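Local coordinates for sugar ABC transporter, sugar-binding protein (Streptococcus pneumoniae, PDB 2HEU) that probably binds a sugar outside the cell and hands it to an ABC transporter for import, here in its sugar-free (apo) form, at residues D100-R104 / V312-R317; V122-A126 / S330-I334. All blocks are in the same frame, centred on the assembly; numbering follows the deposited sequence. Where two conformers were deposited one is given.

Contact 1: D100-R104 / V312-R317; sequences DYLKR and VEYMTR. With NA (sodium ion), chain E.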
# COMPACT_ATOMS: atom_id res chain seq x y z
N ASP A 100 23.19 -8.44 8.71
CA ASP A 100 23.04 -9.67 7.96
C ASP A 100 21.56 -10.01 7.72
O ASP A 100 21.22 -10.53 6.64
CB ASP A 100 23.80 -10.83 8.61
CG ASP A 100 25.34 -10.67 8.55
OD1 ASP A 100 25.91 -9.84 7.82
OD2 ASP A 100 25.96 -11.43 9.26
N TYR A 101 20.71 -9.75 8.69
CA TYR A 101 19.33 -10.12 8.56
C TYR A 101 18.62 -9.33 7.45
O TYR A 101 17.58 -9.76 6.94
CB TYR A 101 18.56 -9.96 9.91
CG TYR A 101 18.51 -8.62 10.57
CD1 TYR A 101 19.19 -8.44 11.76
CD2 TYR A 101 17.80 -7.57 10.05
CE1 TYR A 101 19.20 -7.25 12.38
CE2 TYR A 101 17.71 -6.35 10.68
CZ TYR A 101 18.40 -6.19 11.91
OH TYR A 101 18.31 -4.96 12.52
N LEU A 102 19.19 -8.18 7.06
CA LEU A 102 18.57 -7.40 5.97
C LEU A 102 18.63 -8.18 4.66
O LEU A 102 17.76 -7.95 3.78
CB LEU A 102 19.19 -6.02 5.89
CG LEU A 102 18.56 -4.97 5.03
CD1 LEU A 102 17.14 -4.71 5.48
CD2 LEU A 102 19.37 -3.73 4.96
N LYS A 103 19.58 -9.07 4.50
CA LYS A 103 19.70 -9.85 3.30
C LYS A 103 18.48 -10.78 3.06
O LYS A 103 18.28 -11.30 1.96
CB LYS A 103 20.99 -10.66 3.30
CG LYS A 103 22.24 -9.78 3.45
CD LYS A 103 22.29 -8.61 2.42
CE LYS A 103 22.22 -8.95 0.89
NZ LYS A 103 22.33 -7.74 -0.11
N ARG A 104 17.67 -10.99 4.10
CA ARG A 104 16.43 -11.76 4.03
C ARG A 104 15.28 -11.00 3.37
O ARG A 104 14.27 -11.65 3.08
CB ARG A 104 16.02 -12.30 5.40
CG ARG A 104 17.11 -13.16 6.03
CD ARG A 104 16.84 -13.40 7.48
NE ARG A 104 17.86 -14.28 8.06
CZ ARG A 104 17.95 -14.55 9.34
NH1 ARG A 104 17.06 -14.02 10.15
NH2 ARG A 104 18.93 -15.39 9.76
N VAL A 312 14.08 -7.62 15.88
CA VAL A 312 13.93 -7.40 14.44
C VAL A 312 14.40 -8.67 13.66
O VAL A 312 13.70 -9.15 12.76
CB VAL A 312 14.66 -6.19 14.00
CG1 VAL A 312 14.59 -5.99 12.46
CG2 VAL A 312 14.08 -4.91 14.69
N GLU A 313 15.57 -9.21 14.05
CA GLU A 313 16.08 -10.39 13.36
C GLU A 313 15.09 -11.54 13.46
O GLU A 313 14.89 -12.27 12.49
CB GLU A 313 17.44 -10.76 13.95
CG GLU A 313 18.06 -11.93 13.20
CD GLU A 313 17.76 -13.28 13.75
OE1 GLU A 313 17.83 -13.45 15.00
OE2 GLU A 313 17.59 -14.22 12.94
N TYR A 314 14.50 -11.75 14.62
CA TYR A 314 13.61 -12.83 14.82
C TYR A 314 12.46 -12.79 13.79
O TYR A 314 12.11 -13.83 13.20
CB TYR A 314 13.01 -12.78 16.28
CG TYR A 314 12.21 -13.95 16.65
CD1 TYR A 314 10.86 -13.90 16.87
CD2 TYR A 314 12.82 -15.18 16.87
CE1 TYR A 314 10.14 -14.95 17.26
CE2 TYR A 314 12.10 -16.29 17.30
CZ TYR A 314 10.77 -16.18 17.47
OH TYR A 314 9.99 -17.26 17.81
N MET A 315 11.91 -11.59 13.56
CA MET A 315 10.79 -11.48 12.63
C MET A 315 11.19 -11.73 11.20
O MET A 315 10.30 -12.02 10.35
CB MET A 315 10.15 -10.10 12.82
CG MET A 315 8.77 -9.94 12.16
SD MET A 315 7.55 -10.75 13.16
CE MET A 315 7.30 -11.22 12.15
N THR A 316 12.47 -11.57 10.84
CA THR A 316 12.94 -11.88 9.49
C THR A 316 13.09 -13.40 9.21
O THR A 316 13.35 -13.76 8.08
CB THR A 316 14.23 -11.17 9.15
OG1 THR A 316 15.35 -11.77 9.90
CG2 THR A 316 14.27 -9.67 9.30
N ARG A 317 13.01 -14.22 10.25
CA ARG A 317 13.15 -15.65 10.04
C ARG A 317 11.90 -16.18 9.33
O ARG A 317 10.79 -15.81 9.70
CB ARG A 317 13.28 -16.36 11.38
CG ARG A 317 14.52 -15.98 12.12
CD ARG A 317 14.58 -16.63 13.46
NE ARG A 317 15.72 -16.19 14.21
CZ ARG A 317 16.09 -16.68 15.38
NH1 ARG A 317 15.35 -17.64 15.92
NH2 ARG A 317 17.08 -16.14 16.02
NA NA E . 18.51 -12.36 -0.12
O HOH W 1 19.05 -16.41 12.61
O HOH W 2 17.98 -10.16 -0.94
O HOH W 3 19.79 -13.85 1.14
O HOH W 4 20.63 -11.42 -0.53
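R104 reaches from the 3-10 turn 100-104 to the C-terminal part of helix 305-315 and the residues that follow, spending one nitrogen on two acceptors. Its NH1 donates to E313 OE2 at 2.8 Å, in a nearly straight bond (163°) that forms a salt bridge, and to T316 OG1, also at 2.8 Å, along a more bent path. Both oxygens lie at the edge of the guanidinium, near its plane, while a water joins R104 NH2 to E313 OE2. The guanidinium and carboxylate planes are turned 64° apart, and R104 meets OE2 on its anti lone pair.

R317 comes from the syn side, on the lone pair of OE1 but well out of the carboxylate plane at OE2. Gripping side-on, it donates from NE to E313 OE2 at 3.0 Å and from NH2 to E313 OE1 at 3.0 Å. The hydroxyl of T316 gives its own proton to E313 O at 2.7 Å, which orients OG1 to accept from R104.

Beside this polar cluster, Y101 lays one ring face against E313 CA. Its CD1 lies 3.6 Å from E313 CB, and its CE2 meets V312 CG1 at 3.6 Å, joining the turn to V312, which also packs on W296 and I298 of strand 295-298. Further out, K103 O binds a sodium ion with three waters and, among others, E335 OE1; E335 is also backbone-bonded to R104.

The arrangement is a salt-bridge network between a 3-10 segment and a helix of a solute-binding protein fold. Such surroundings would favour an ionised E313 and offset the like charges of R104 and R317: E313 ties the turn to the helix, and R317, shared with E44, extends the network to helix 31-44.

Contact 2: V122-A126 / S330-I334; sequences VPFTA and SPTAI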
# COMPACT_ATOMS: atom_id res chain seq x y z
N VAL A 122 13.12 -2.16 7.95
CA VAL A 122 12.88 -3.50 7.39
C VAL A 122 11.41 -3.61 6.98
O VAL A 122 10.53 -3.65 7.88
CB VAL A 122 13.18 -4.64 8.41
CG1 VAL A 122 12.98 -5.95 7.79
CG2 VAL A 122 14.65 -4.45 8.93
N PRO A 123 11.12 -3.57 5.69
CA PRO A 123 9.70 -3.77 5.30
C PRO A 123 9.46 -5.28 5.24
O PRO A 123 10.00 -5.96 4.37
CB PRO A 123 9.57 -3.02 3.94
CG PRO A 123 10.99 -2.42 3.67
CD PRO A 123 11.93 -3.21 4.51
N PHE A 124 8.74 -5.81 6.22
CA PHE A 124 8.35 -7.23 6.24
C PHE A 124 7.22 -7.47 5.30
O PHE A 124 7.20 -8.52 4.64
CB PHE A 124 7.92 -7.64 7.67
CG PHE A 124 8.99 -7.52 8.69
CD1 PHE A 124 9.86 -8.53 8.89
CD2 PHE A 124 9.17 -6.35 9.46
CE1 PHE A 124 10.86 -8.46 9.84
CE2 PHE A 124 10.15 -6.26 10.38
CZ PHE A 124 11.00 -7.31 10.58
N THR A 125 6.17 -6.63 5.30
CA THR A 125 5.06 -6.79 4.42
C THR A 125 4.77 -5.47 3.75
O THR A 125 5.25 -4.40 4.16
CB THR A 125 3.80 -7.22 5.12
OG1 THR A 125 3.35 -6.19 6.00
CG2 THR A 125 3.98 -8.57 5.89
N ALA A 126 3.98 -5.52 2.67
CA ALA A 126 3.55 -4.31 1.98
C ALA A 126 2.16 -4.47 1.52
O ALA A 126 1.67 -5.58 1.37
CB ALA A 126 4.44 -4.04 0.74
N SER A 330 -1.10 -10.06 3.73
CA SER A 330 -0.44 -9.12 2.88
C SER A 330 0.85 -9.72 2.32
O SER A 330 1.50 -10.50 3.04
CB SER A 330 -0.07 -7.83 3.59
OG SER A 330 -1.14 -7.12 4.06
N PRO A 331 1.24 -9.38 1.11
CA PRO A 331 2.48 -9.96 0.58
C PRO A 331 3.66 -9.60 1.47
O PRO A 331 3.75 -8.48 2.01
CB PRO A 331 2.57 -9.36 -0.86
CG PRO A 331 1.83 -8.12 -0.74
CD PRO A 331 0.66 -8.39 0.19
N THR A 332 4.56 -10.54 1.58
CA THR A 332 5.75 -10.41 2.36
C THR A 332 7.02 -10.35 1.55
O THR A 332 7.22 -11.16 0.61
CB THR A 332 5.83 -11.48 3.50
OG1 THR A 332 7.07 -11.29 4.24
CG2 THR A 332 5.87 -12.86 2.99
N ALA A 333 7.94 -9.47 1.93
CA ALA A 333 9.20 -9.37 1.32
C ALA A 333 10.24 -10.31 1.91
O ALA A 333 11.41 -10.31 1.50
CB ALA A 333 9.75 -7.92 1.39
N ILE A 334 9.87 -11.09 2.90
CA ILE A 334 10.83 -11.96 3.60
C ILE A 334 11.02 -13.28 2.85
O ILE A 334 10.05 -14.00 2.56
CB ILE A 334 10.35 -12.18 5.02
CG1 ILE A 334 10.32 -10.85 5.81
CG2 ILE A 334 11.24 -13.25 5.75
CD1 ILE A 334 11.59 -10.07 5.89
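F124 and I334 run side by side, with F124 CD1 at 3.8 Å from I334 CD1 in an oblique approach to the ring. V122 CG1 of the same segment lies over one ring face, offset toward the rim, and W296 of the adjoining strand 295-298 meets the ring edge-to-face.

The carbonyl of F124 is the chief polar link. Two donors reach its oxygen from opposite faces of the carbonyl plane: A333 N at 3.0 Å, well above that plane, and T332 OG1 at 2.8 Å. Because OG1 is anti to the backbone N of T332 (chi1 180°), the hydroxyl can donate to F124 O while accepting from I334 N at 3.1 Å, an ST turn. Further along, A126 N donates to P331 O at 3.0 Å, and T125 and T332 form a single beta bridge, their CA atoms 4.2 Å apart. P331 CD packs against A126 O at 3.2 Å.

A single bridge and an ST turn thus sit beside edge strand 122-123 of the mixed sheet. P123 O and A126 O are buried without a hydrogen-bonding partner, probably at some cost, while two of the three hydrogen bonds across the contact end on F124 O and pin the loop 330-334 there.

In the fold
Contacts 1 and 2 lie about 12 Å apart, centre to centre, and their segments alternate along the chain. Contact 2 is buried and nearer the centre of the chain (about 11 Å between centres, against 22 Å for contact 1), where the chain passes from the five-stranded mixed sheet toward the sheet holding strand 129-134; contact 1 is partly exposed. That difference shows in their chemistry: backbone groups and one threonine hydroxyl carry the polar part of the inner contact, whereas charged side chains and a water join the outer one. The two interlock through apolar packing, with M315 CG 3.4 Å from F124 CE1 and V312 CG1 3.9 Å from V122 CG2, so the C-terminal part of helix 305-315 serves both.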